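Local coordinates for tRNA (adenine(9)-N1)-methyltransferase (Sulfolobus acidocaldarius, PDB 5A7Z), which catalyses the S-adenosyl-L-methionine-dependent methylation of N1 of adenosine 9 in tRNA, at residues T22-L34 with K98-M110. Sequence-based numbering, arbitrary orientation.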
loop_
_atom_site.group_PDB
_atom_site.type_symbol
_atom_site.label_atom_id
_atom_site.label_comp_id
_atom_site.label_asym_id
_atom_site.label_seq_id
_atom_site.Cartn_x
_atom_site.Cartn_y
_atom_site.Cartn_z
ATOM N N THR A 22 5.095 -1.447 7.809
ATOM C CA THR A 22 6.304 -1.771 7.099
ATOM C C THR A 22 7.212 -0.575 6.882
ATOM O O THR A 22 8.416 -0.647 7.117
ATOM C CB THR A 22 5.976 -2.358 5.718
ATOM O OG1 THR A 22 5.087 -3.473 5.864
ATOM C CG2 THR A 22 7.236 -2.825 5.049
ATOM N N LEU A 23 6.641 0.523 6.390
ATOM C CA LEU A 23 7.447 1.690 6.071
ATOM C C LEU A 23 7.971 2.412 7.340
ATOM O O LEU A 23 9.103 2.931 7.372
ATOM C CB LEU A 23 6.666 2.619 5.163
ATOM C CG LEU A 23 7.478 3.684 4.423
ATOM C CD1 LEU A 23 8.551 3.091 3.510
ATOM C CD2 LEU A 23 6.524 4.574 3.628
ATOM N N ALA A 24 7.175 2.389 8.393
ATOM C CA ALA A 24 7.613 2.884 9.685
ATOM C C ALA A 24 8.782 2.079 10.196
ATOM O O ALA A 24 9.691 2.616 10.807
ATOM C CB ALA A 24 6.464 2.826 10.686
ATOM N N LYS A 25 8.733 0.772 10.004
ATOM C CA LYS A 25 9.796 -0.086 10.483
ATOM C C LYS A 25 11.149 0.264 9.838
ATOM O O LYS A 25 12.137 0.397 10.528
ATOM C CB LYS A 25 9.469 -1.547 10.198
ATOM C CG LYS A 25 10.425 -2.533 10.832
ATOM C CD LYS A 25 10.400 -3.861 10.109
ATOM C CE LYS A 25 11.013 -4.975 10.955
ATOM N NZ LYS A 25 12.396 -5.282 10.530
ATOM N N VAL A 26 11.175 0.415 8.519
ATOM C CA VAL A 26 12.438 0.694 7.824
ATOM C C VAL A 26 12.948 2.116 8.134
ATOM O O VAL A 26 14.154 2.358 8.199
ATOM C CB VAL A 26 12.316 0.445 6.290
ATOM C CG1 VAL A 26 11.842 -0.971 6.026
ATOM C CG2 VAL A 26 11.359 1.426 5.628
ATOM N N PHE A 27 12.026 3.053 8.338
ATOM C CA PHE A 27 12.412 4.403 8.684
ATOM C C PHE A 27 13.006 4.397 10.067
ATOM O O PHE A 27 14.113 4.900 10.269
ATOM C CB PHE A 27 11.215 5.346 8.610
ATOM C CG PHE A 27 11.576 6.816 8.593
ATOM C CD1 PHE A 27 12.908 7.247 8.473
ATOM C CD2 PHE A 27 10.562 7.780 8.607
ATOM C CE1 PHE A 27 13.206 8.601 8.433
ATOM C CE2 PHE A 27 10.857 9.124 8.560
ATOM C CZ PHE A 27 12.178 9.539 8.478
ATOM N N SER A 28 12.308 3.775 11.015
ATOM C CA SER A 28 12.786 3.739 12.406
ATOM C C SER A 28 14.122 3.064 12.520
ATOM O O SER A 28 14.903 3.452 13.335
ATOM C CB SER A 28 11.806 3.033 13.334
ATOM O OG SER A 28 11.574 1.726 12.897
ATOM N N GLN A 29 14.353 2.020 11.726
ATOM C CA GLN A 29 15.653 1.315 11.713
ATOM C C GLN A 29 16.800 2.268 11.392
ATOM O O GLN A 29 17.858 2.223 12.003
ATOM C CB GLN A 29 15.632 0.155 10.705
ATOM C CG GLN A 29 14.796 -1.027 11.197
ATOM C CD GLN A 29 14.863 -2.257 10.287
ATOM O OE1 GLN A 29 14.310 -2.270 9.181
ATOM N NE2 GLN A 29 15.509 -3.310 10.774
ATOM N N LYS A 30 16.559 3.152 10.444
ATOM C CA LYS A 30 17.557 4.075 10.023
ATOM C C LYS A 30 17.787 5.116 11.101
ATOM O O LYS A 30 18.936 5.504 11.387
ATOM C CB LYS A 30 17.123 4.725 8.730
ATOM C CG LYS A 30 18.095 5.751 8.215
ATOM C CD LYS A 30 19.472 5.156 8.010
ATOM C CE LYS A 30 20.438 6.205 7.507
ATOM N NZ LYS A 30 21.572 5.522 6.853
ATOM N N LEU A 31 16.702 5.614 11.676
ATOM C CA LEU A 31 16.804 6.648 12.697
ATOM C C LEU A 31 17.554 6.133 13.928
ATOM O O LEU A 31 18.393 6.846 14.495
ATOM C CB LEU A 31 15.417 7.152 13.103
ATOM C CG LEU A 31 14.655 7.895 12.009
ATOM C CD1 LEU A 31 13.163 7.885 12.287
ATOM C CD2 LEU A 31 15.162 9.318 11.829
ATOM N N ARG A 32 17.252 4.903 14.320
ATOM C CA ARG A 32 17.981 4.205 15.377
ATOM C C ARG A 32 19.484 4.055 15.091
ATOM O O ARG A 32 20.284 4.221 15.971
ATOM C CB ARG A 32 17.443 2.810 15.539
ATOM C CG ARG A 32 16.125 2.686 16.248
ATOM C CD ARG A 32 15.851 1.199 16.455
ATOM N NE ARG A 32 14.451 0.924 16.708
ATOM C CZ ARG A 32 13.822 1.241 17.835
ATOM N NH1 ARG A 32 14.468 1.866 18.814
ATOM N NH2 ARG A 32 12.541 0.930 17.990
ATOM N N GLU A 33 19.829 3.622 13.896
ATOM C CA GLU A 33 21.218 3.607 13.440
ATOM C C GLU A 33 21.888 4.920 13.743
ATOM O O GLU A 33 22.973 4.953 14.287
ATOM C CB GLU A 33 21.284 3.385 11.936
ATOM C CG GLU A 33 21.251 1.940 11.478
ATOM C CD GLU A 33 21.519 1.795 9.962
ATOM O OE1 GLU A 33 22.277 2.626 9.402
ATOM O OE2 GLU A 33 20.956 0.869 9.327
ATOM N N LEU A 34 21.207 6.008 13.391
ATOM C CA LEU A 34 21.710 7.379 13.611
ATOM C C LEU A 34 21.601 7.896 15.030
ATOM O O LEU A 34 21.909 9.046 15.277
ATOM C CB LEU A 34 20.968 8.354 12.699
ATOM C CG LEU A 34 21.089 8.064 11.206
ATOM C CD1 LEU A 34 20.156 8.970 10.403
ATOM C CD2 LEU A 34 22.545 8.243 10.759
ATOM N N LYS A 98 17.287 17.595 5.255
ATOM C CA LYS A 98 18.059 16.548 4.611
ATOM C C LYS A 98 17.342 15.234 4.694
ATOM O O LYS A 98 16.785 14.907 5.708
ATOM C CB LYS A 98 19.455 16.420 5.244
ATOM C CG LYS A 98 20.295 17.671 5.066
ATOM C CD LYS A 98 21.700 17.548 5.647
ATOM C CE LYS A 98 22.499 18.833 5.401
ATOM N NZ LYS A 98 23.848 18.817 6.030
ATOM N N LYS A 99 17.402 14.469 3.624
ATOM C CA LYS A 99 16.855 13.133 3.549
ATOM C C LYS A 99 17.755 12.122 4.184
ATOM O O LYS A 99 18.942 12.278 4.174
ATOM C CB LYS A 99 16.725 12.731 2.107
ATOM C CG LYS A 99 16.310 13.836 1.205
ATOM C CD LYS A 99 14.873 13.654 0.822
ATOM C CE LYS A 99 14.499 14.685 -0.181
ATOM N NZ LYS A 99 13.345 15.401 0.347
ATOM N N VAL A 100 17.189 11.063 4.720
ATOM C CA VAL A 100 18.011 9.910 5.095
ATOM C C VAL A 100 17.576 8.722 4.266
ATOM O O VAL A 100 16.406 8.584 3.961
ATOM C CB VAL A 100 17.936 9.589 6.608
ATOM C CG1 VAL A 100 18.215 10.837 7.418
ATOM C CG2 VAL A 100 16.592 8.976 7.005
ATOM N N SER A 101 18.543 7.924 3.833
ATOM C CA SER A 101 18.285 6.733 3.043
ATOM C C SER A 101 17.562 5.700 3.863
ATOM O O SER A 101 17.963 5.413 4.988
ATOM C CB SER A 101 19.596 6.108 2.600
ATOM O OG SER A 101 20.229 6.917 1.649
ATOM N N ILE A 102 16.530 5.102 3.293
ATOM C CA ILE A 102 15.907 3.963 3.933
ATOM C C ILE A 102 15.725 2.813 2.949
ATOM O O ILE A 102 15.638 3.021 1.742
ATOM C CB ILE A 102 14.566 4.345 4.588
ATOM C CG1 ILE A 102 13.533 4.757 3.557
ATOM C CG2 ILE A 102 14.771 5.464 5.569
ATOM C CD1 ILE A 102 12.163 4.965 4.152
ATOM N N HIS A 103 15.710 1.596 3.456
ATOM C CA HIS A 103 15.595 0.473 2.571
ATOM C C HIS A 103 14.133 0.253 2.237
ATOM O O HIS A 103 13.391 -0.334 3.012
ATOM C CB HIS A 103 16.208 -0.795 3.171
ATOM C CG HIS A 103 16.446 -1.868 2.155
ATOM N ND1 HIS A 103 17.710 -2.312 1.820
ATOM C CD2 HIS A 103 15.589 -2.526 1.337
ATOM C CE1 HIS A 103 17.615 -3.226 0.870
ATOM N NE2 HIS A 103 16.339 -3.372 0.556
ATOM N N LEU A 104 13.730 0.720 1.075
ATOM C CA LEU A 104 12.336 0.680 0.697
ATOM C C LEU A 104 11.871 -0.774 0.550
ATOM O O LEU A 104 12.532 -1.577 -0.088
ATOM C CB LEU A 104 12.119 1.459 -0.593
ATOM C CG LEU A 104 12.731 2.866 -0.613
ATOM C CD1 LEU A 104 12.719 3.438 -2.017
ATOM C CD2 LEU A 104 12.000 3.796 0.336
ATOM N N PRO A 105 10.765 -1.124 1.207
ATOM C CA PRO A 105 10.256 -2.486 1.233
ATOM C C PRO A 105 9.861 -3.065 -0.154
ATOM O O PRO A 105 9.200 -2.413 -0.927
ATOM C CB PRO A 105 9.010 -2.367 2.133
ATOM C CG PRO A 105 8.562 -0.958 1.967
ATOM C CD PRO A 105 9.832 -0.176 1.845
ATOM N N GLU A 106 10.230 -4.308 -0.425
ATOM C CA GLU A 106 9.798 -4.942 -1.655
ATOM C C GLU A 106 8.326 -5.329 -1.529
ATOM O O GLU A 106 7.528 -5.142 -2.432
ATOM C CB GLU A 106 10.652 -6.175 -1.918
ATOM C CG GLU A 106 10.312 -6.886 -3.223
ATOM C CD GLU A 106 11.458 -7.742 -3.763
ATOM O OE1 GLU A 106 12.593 -7.619 -3.246
ATOM O OE2 GLU A 106 11.222 -8.535 -4.715
ATOM N N TYR A 107 7.974 -5.801 -0.361
ATOM C CA TYR A 107 6.680 -6.370 -0.121
ATOM C C TYR A 107 5.958 -5.535 0.903
ATOM O O TYR A 107 6.594 -4.856 1.722
ATOM C CB TYR A 107 6.838 -7.832 0.372
ATOM C CG TYR A 107 7.428 -8.752 -0.695
ATOM C CD1 TYR A 107 6.721 -9.030 -1.857
ATOM C CD2 TYR A 107 8.704 -9.278 -0.569
ATOM C CE1 TYR A 107 7.253 -9.815 -2.842
ATOM C CE2 TYR A 107 9.248 -10.077 -1.557
ATOM C CZ TYR A 107 8.517 -10.339 -2.697
ATOM O OH TYR A 107 9.035 -11.151 -3.695
ATOM N N PRO A 108 4.620 -5.593 0.893
ATOM C CA PRO A 108 3.881 -6.378 -0.068
ATOM C C PRO A 108 3.712 -5.656 -1.401
ATOM O O PRO A 108 3.939 -4.447 -1.485
ATOM C CB PRO A 108 2.520 -6.562 0.610
ATOM C CG PRO A 108 2.365 -5.341 1.461
ATOM C CD PRO A 108 3.753 -5.110 1.990
ATOM N N LYS A 109 3.330 -6.419 -2.428
ATOM C CA LYS A 109 3.115 -5.894 -3.775
ATOM C C LYS A 109 1.665 -5.920 -4.109
ATOM O O LYS A 109 1.022 -6.940 -3.968
ATOM C CB LYS A 109 3.847 -6.739 -4.794
ATOM C CG LYS A 109 5.337 -6.634 -4.683
ATOM C CD LYS A 109 5.985 -7.505 -5.723
ATOM C CE LYS A 109 7.494 -7.378 -5.673
ATOM N NZ LYS A 109 8.148 -8.584 -6.270
HETATM N N MSE A 110 1.167 -4.799 -4.591
HETATM C CA MSE A 110 -0.196 -4.672 -5.031
HETATM C C MSE A 110 -0.137 -4.505 -6.542
HETATM O O MSE A 110 0.466 -3.565 -7.048
HETATM C CB MSE A 110 -0.811 -3.423 -4.362
HETATM C CG MSE A 110 -0.507 -3.352 -2.848
HETATM SE SE MSE A 110 -1.582 -4.718 -1.875
HETATM C CE MSE A 110 -0.165 -5.371 -0.729
#
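With CG set anti to the backbone N in both Leu23 (chi1 -164°) and Phe27 (chi1 -165°), these two helix side chains flank Ile102 of the extended segment 98-110. Ile102 divides its branches between them: Ile102 CD1 lies 4.1 Å from Leu23 CD1, the two chains crossing at about a right angle, while Ile102 CG2 approaches the Phe27 ring obliquely, 3.9 Å from Phe27 CD1. Val26 CG2 also packs against Ile102 CD1, and Val26 CG1 rests 3.4 Å from His103 O, a carbon-to-oxygen contact. Two residues before Ile102, Val100 CG2 meets the edge of the Phe27 ring, near its plane, 3.7 Å from Phe27 CE1; Leu31 CD1 of the same helix as Phe27 lies over one ring face, offset toward the rim. The nearest CA pairs, Leu23 with Pro105, Val26 with His103 and Phe27 with Ile102, show that the segment runs antiparallel to helix 22-33. Segment 98-110 connects strand 91-95, of the mixed sheet that includes strand 38-40, to strand 109-113, which pairs in parallel with strands 148-151 and 196-202, consistent with a connection into the SPOUT methyltransferase fold. Lys30 CG makes the closest approach to Ser101 O, at 3.2 Å, with Val100 CG2 beside it; the bend at chi2 (57°) then carries Lys30 CD along the carbonyl, 3.4 Å from Ser101 O. An alanine here, lacking everything beyond CB, would probably leave Val100 CG2 and the Ser101 carbonyl without this aliphatic cover and Glu33 without its long salt-bridge partner. Toward strand 109-113, Thr22 CG2 presses tightly on Pro105 CB at 3.4 Å, and Pro105 CD reaches Leu23 CD1. Thr22 OG1 turns instead to a hydrogen bond with Glu254 of helix 242-255, and the same helix touches Pro108, which follows a cis peptide bond.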